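Local coordinates for protein exonuclease mut-7 homolog (Aedes aegypti, PDB 7JW2) that probably trims the 3' ends of Argonaute-bound microRNAs as a magnesium-dependent 3'-5' exoribonuclease, this chain being its exonuclease domain, at residues L25-R30 and W58-M63. Numbering follows the deposited sequence.
Sequences LSDLCR and WDDVYM
Tyr62 reaches from strand 61-65 to helix 18-28 and donates a hydrogen bond from its hydroxyl to Asp27: OH lies 2.6 Å from OD2 of Asp27, a short bond taken on the anti lone pair, the one turned away from OD1. The carboxylate oxygen sits at the edge of the phenol ring, in its plane, also 3.3 Å from Tyr62 CE1, while the carboxylate itself is turned 64° from the ring. With its CG anti to the backbone N (chi1 175°), Asp27 extends off the helix toward the strand; its OD1 is hydrogen-bonded to NE2 of Gln31. This is helix-on-sheet packing in the RNase H-like fold of the DEDD exonucleases: the helix follows strand 12-15, leads into strand 33-40 and packs against the mixed sheet. Leu28, one residue on, adds the apolar part, its CD2 4.0 Å from Tyr62 CE1, and it also touches Leu55 on strand 50-56 and Val83 on helix 73-84. The Tyr62 ring also stacks with His13, which probably helps to fix its orientation. Beyond the edge of the ring, on its CE1 and OH side, a water donates to Asp27 OD2 and to Asp60 OD1, 2.7 Å in each case. It bridges two carboxylate oxygens only 4.0 Å apart and probably eases their repulsion; OD2 of Asp60 is bonded to His11 and His13.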
ATOM      1  N   LEU A  25      -0.010  -4.040  -3.425  1.00 13.74           N
ATOM      2  CA  LEU A  25       0.983  -3.069  -3.874  1.00 15.06           C
ATOM      3  C   LEU A  25       2.309  -3.281  -3.158  1.00 14.32           C
ATOM      4  O   LEU A  25       3.378  -3.143  -3.758  1.00 14.85           O
ATOM      5  CB  LEU A  25       0.479  -1.642  -3.646  1.00 16.12           C
ATOM      6  CG  LEU A  25       1.232  -0.554  -4.422  1.00 17.70           C
ATOM      7  CD1 LEU A  25       1.089  -0.826  -5.924  1.00 20.69           C
ATOM      8  CD2 LEU A  25       0.692   0.831  -4.095  1.00 20.59           C
ATOM      9  N   SER A  26       2.258  -3.630  -1.875  1.00 13.31           N
ATOM     10  CA  SER A  26       3.478  -3.888  -1.118  1.00 14.41           C
ATOM     11  C   SER A  26       4.315  -4.986  -1.763  1.00 15.00           C
ATOM     12  O   SER A  26       5.545  -4.870  -1.850  1.00 17.67           O
ATOM     13  CB  SER A  26       3.117  -4.267   0.317  1.00 15.47           C
ATOM     14  OG  SER A  26       4.267  -4.672   1.036  1.00 18.63           O
ATOM     15  N   ASP A  27       3.667  -6.060  -2.219  1.00 13.96           N
ATOM     16  CA  ASP A  27       4.377  -7.137  -2.906  1.00 14.88           C
ATOM     17  C   ASP A  27       4.849  -6.681  -4.281  1.00 16.07           C
ATOM     18  O   ASP A  27       6.035  -6.808  -4.618  1.00 16.97           O
ATOM     19  CB  ASP A  27       3.454  -8.358  -3.012  1.00 17.28           C
ATOM     20  CG  ASP A  27       4.060  -9.504  -3.811  1.00 21.57           C
ATOM     21  OD1 ASP A  27       5.292  -9.532  -4.018  1.00 23.11           O
ATOM     22  OD2 ASP A  27       3.292 -10.401  -4.225  1.00 20.46           O
ATOM     23  N   LEU A  28       3.949  -6.106  -5.077  1.00 15.07           N
ATOM     24  CA  LEU A  28       4.255  -5.857  -6.483  1.00 15.06           C
ATOM     25  C   LEU A  28       5.312  -4.782  -6.675  1.00 19.00           C
ATOM     26  O   LEU A  28       6.072  -4.840  -7.654  1.00 18.38           O
ATOM     27  CB  LEU A  28       2.995  -5.465  -7.248  1.00 14.25           C
ATOM     28  CG  LEU A  28       1.936  -6.550  -7.305  1.00 16.42           C
ATOM     29  CD1 LEU A  28       0.771  -6.079  -8.165  1.00 17.17           C
ATOM     30  CD2 LEU A  28       2.493  -7.854  -7.862  1.00 16.13           C
ATOM     31  N   CYS A  29       5.373  -3.788  -5.783  1.00 16.32           N
ATOM     32  CA  CYS A  29       6.334  -2.713  -5.993  1.00 18.34           C
ATOM     33  C   CYS A  29       7.779  -3.179  -5.871  1.00 20.39           C
ATOM     34  O   CYS A  29       8.674  -2.429  -6.267  1.00 21.35           O
ATOM     35  CB  CYS A  29       6.066  -1.555  -5.031  1.00 22.17           C
ATOM     36  SG  CYS A  29       6.598  -1.835  -3.346  1.00 19.55           S
ATOM     37  N   ARG A  30       8.039  -4.385  -5.364  1.00 16.35           N
ATOM     38  CA  ARG A  30       9.408  -4.901  -5.329  1.00 19.31           C
ATOM     39  C   ARG A  30       9.680  -5.990  -6.351  1.00 20.16           C
ATOM     40  O   ARG A  30      10.796  -6.513  -6.395  1.00 20.92           O
ATOM     41  CB  ARG A  30       9.746  -5.436  -3.942  1.00 23.49           C
ATOM     42  CG  ARG A  30       9.610  -4.391  -2.870  1.00 25.49           C
ATOM     43  CD  ARG A  30      10.530  -3.178  -3.080  1.00 25.87           C
ATOM     44  NE  ARG A  30      11.941  -3.508  -3.273  1.00 30.52           N
ATOM     45  CZ  ARG A  30      12.817  -3.654  -2.282  1.00 32.17           C
ATOM     46  NH1 ARG A  30      12.426  -3.507  -1.023  1.00 28.60           N
ATOM     47  NH2 ARG A  30      14.084  -3.939  -2.546  1.00 33.05           N
ATOM     48  N   TRP A  58       5.558 -14.873 -10.104  1.00 18.74           N
ATOM     49  CA  TRP A  58       5.811 -16.307 -10.076  1.00 20.54           C
ATOM     50  C   TRP A  58       5.233 -16.977  -8.837  1.00 22.72           C
ATOM     51  O   TRP A  58       5.066 -18.203  -8.829  1.00 23.47           O
ATOM     52  CB  TRP A  58       7.313 -16.583 -10.145  1.00 22.37           C
ATOM     53  CG  TRP A  58       7.871 -16.478 -11.516  1.00 23.49           C
ATOM     54  CD1 TRP A  58       8.776 -15.568 -11.958  1.00 26.11           C
ATOM     55  CD2 TRP A  58       7.556 -17.310 -12.637  1.00 21.82           C
ATOM     56  NE1 TRP A  58       9.063 -15.790 -13.280  1.00 27.63           N
ATOM     57  CE2 TRP A  58       8.315 -16.844 -13.728  1.00 22.49           C
ATOM     58  CE3 TRP A  58       6.707 -18.404 -12.824  1.00 21.91           C
ATOM     59  CZ2 TRP A  58       8.254 -17.429 -14.982  1.00 22.00           C
ATOM     60  CZ3 TRP A  58       6.654 -18.992 -14.071  1.00 23.24           C
ATOM     61  CH2 TRP A  58       7.420 -18.501 -15.134  1.00 21.53           C
ATOM     62  N   ASP A  59       4.914 -16.203  -7.793  1.00 21.50           N
ATOM     63  CA  ASP A  59       4.506 -16.762  -6.512  1.00 20.73           C
ATOM     64  C   ASP A  59       3.062 -16.484  -6.128  1.00 22.84           C
ATOM     65  O   ASP A  59       2.543 -17.170  -5.247  1.00 23.22           O
ATOM     66  CB  ASP A  59       5.410 -16.229  -5.390  1.00 23.98           C
ATOM     67  CG  ASP A  59       6.849 -16.634  -5.571  1.00 25.85           C
ATOM     68  OD1 ASP A  59       7.087 -17.830  -5.807  1.00 30.56           O
ATOM     69  OD2 ASP A  59       7.735 -15.759  -5.476  1.00 32.80           O
ATOM     70  N   ASP A  60       2.415 -15.490  -6.739  1.00 18.42           N
ATOM     71  CA  ASP A  60       1.085 -15.063  -6.325  1.00 19.22           C
ATOM     72  C   ASP A  60       0.344 -14.501  -7.526  1.00 18.59           C
ATOM     73  O   ASP A  60       0.947 -13.910  -8.425  1.00 18.44           O
ATOM     74  CB  ASP A  60       1.129 -13.978  -5.226  1.00 19.76           C
ATOM     75  CG  ASP A  60       1.726 -14.477  -3.916  1.00 18.88           C
ATOM     76  OD1 ASP A  60       2.962 -14.371  -3.732  1.00 21.63           O
ATOM     77  OD2 ASP A  60       0.947 -14.955  -3.065  1.00 22.21           O
ATOM     78  N   VAL A  61      -0.979 -14.639  -7.514  1.00 17.63           N
ATOM     79  CA  VAL A  61      -1.828 -13.955  -8.479  1.00 17.37           C
ATOM     80  C   VAL A  61      -2.830 -13.108  -7.716  1.00 17.42           C
ATOM     81  O   VAL A  61      -3.477 -13.597  -6.782  1.00 18.61           O
ATOM     82  CB  VAL A  61      -2.554 -14.933  -9.417  1.00 17.16           C
ATOM     83  CG1 VAL A  61      -3.360 -14.150 -10.433  1.00 17.16           C
ATOM     84  CG2 VAL A  61      -1.545 -15.831 -10.124  1.00 18.44           C
ATOM     85  N   TYR A  62      -2.934 -11.838  -8.099  1.00 14.49           N
ATOM     86  CA  TYR A  62      -3.888 -10.903  -7.521  1.00 14.09           C
ATOM     87  C   TYR A  62      -4.962 -10.568  -8.542  1.00 14.46           C
ATOM     88  O   TYR A  62      -4.662 -10.290  -9.703  1.00 15.41           O
ATOM     89  CB  TYR A  62      -3.176  -9.624  -7.081  1.00 16.09           C
ATOM     90  CG  TYR A  62      -2.087  -9.854  -6.066  1.00 14.68           C
ATOM     91  CD1 TYR A  62      -0.766 -10.051  -6.462  1.00 15.31           C
ATOM     92  CD2 TYR A  62      -2.367  -9.878  -4.710  1.00 15.21           C
ATOM     93  CE1 TYR A  62       0.235 -10.254  -5.530  1.00 16.46           C
ATOM     94  CE2 TYR A  62      -1.371 -10.087  -3.778  1.00 17.68           C
ATOM     95  CZ  TYR A  62      -0.076 -10.280  -4.197  1.00 17.95           C
ATOM     96  OH  TYR A  62       0.921 -10.488  -3.271  1.00 20.80           O
ATOM     97  N   MET A  63      -6.213 -10.567  -8.109  1.00 15.30           N
ATOM     98  CA  MET A  63      -7.323 -10.231  -8.994  1.00 15.09           C
ATOM     99  C   MET A  63      -8.055  -9.052  -8.382  1.00 14.19           C
ATOM    100  O   MET A  63      -8.759  -9.223  -7.379  1.00 14.14           O
ATOM    101  CB  MET A  63      -8.246 -11.430  -9.180  1.00 15.90           C
ATOM    102  CG  MET A  63      -7.493 -12.583  -9.812  1.00 14.84           C
ATOM    103  SD  MET A  63      -8.516 -14.024 -10.117  1.00 22.60           S
ATOM    104  CE  MET A  63      -8.789 -14.608  -8.468  1.00 22.46           C
TER
HETATM  105  O   HOH W   1       4.520 -12.635  -5.127  1.00 19.06           O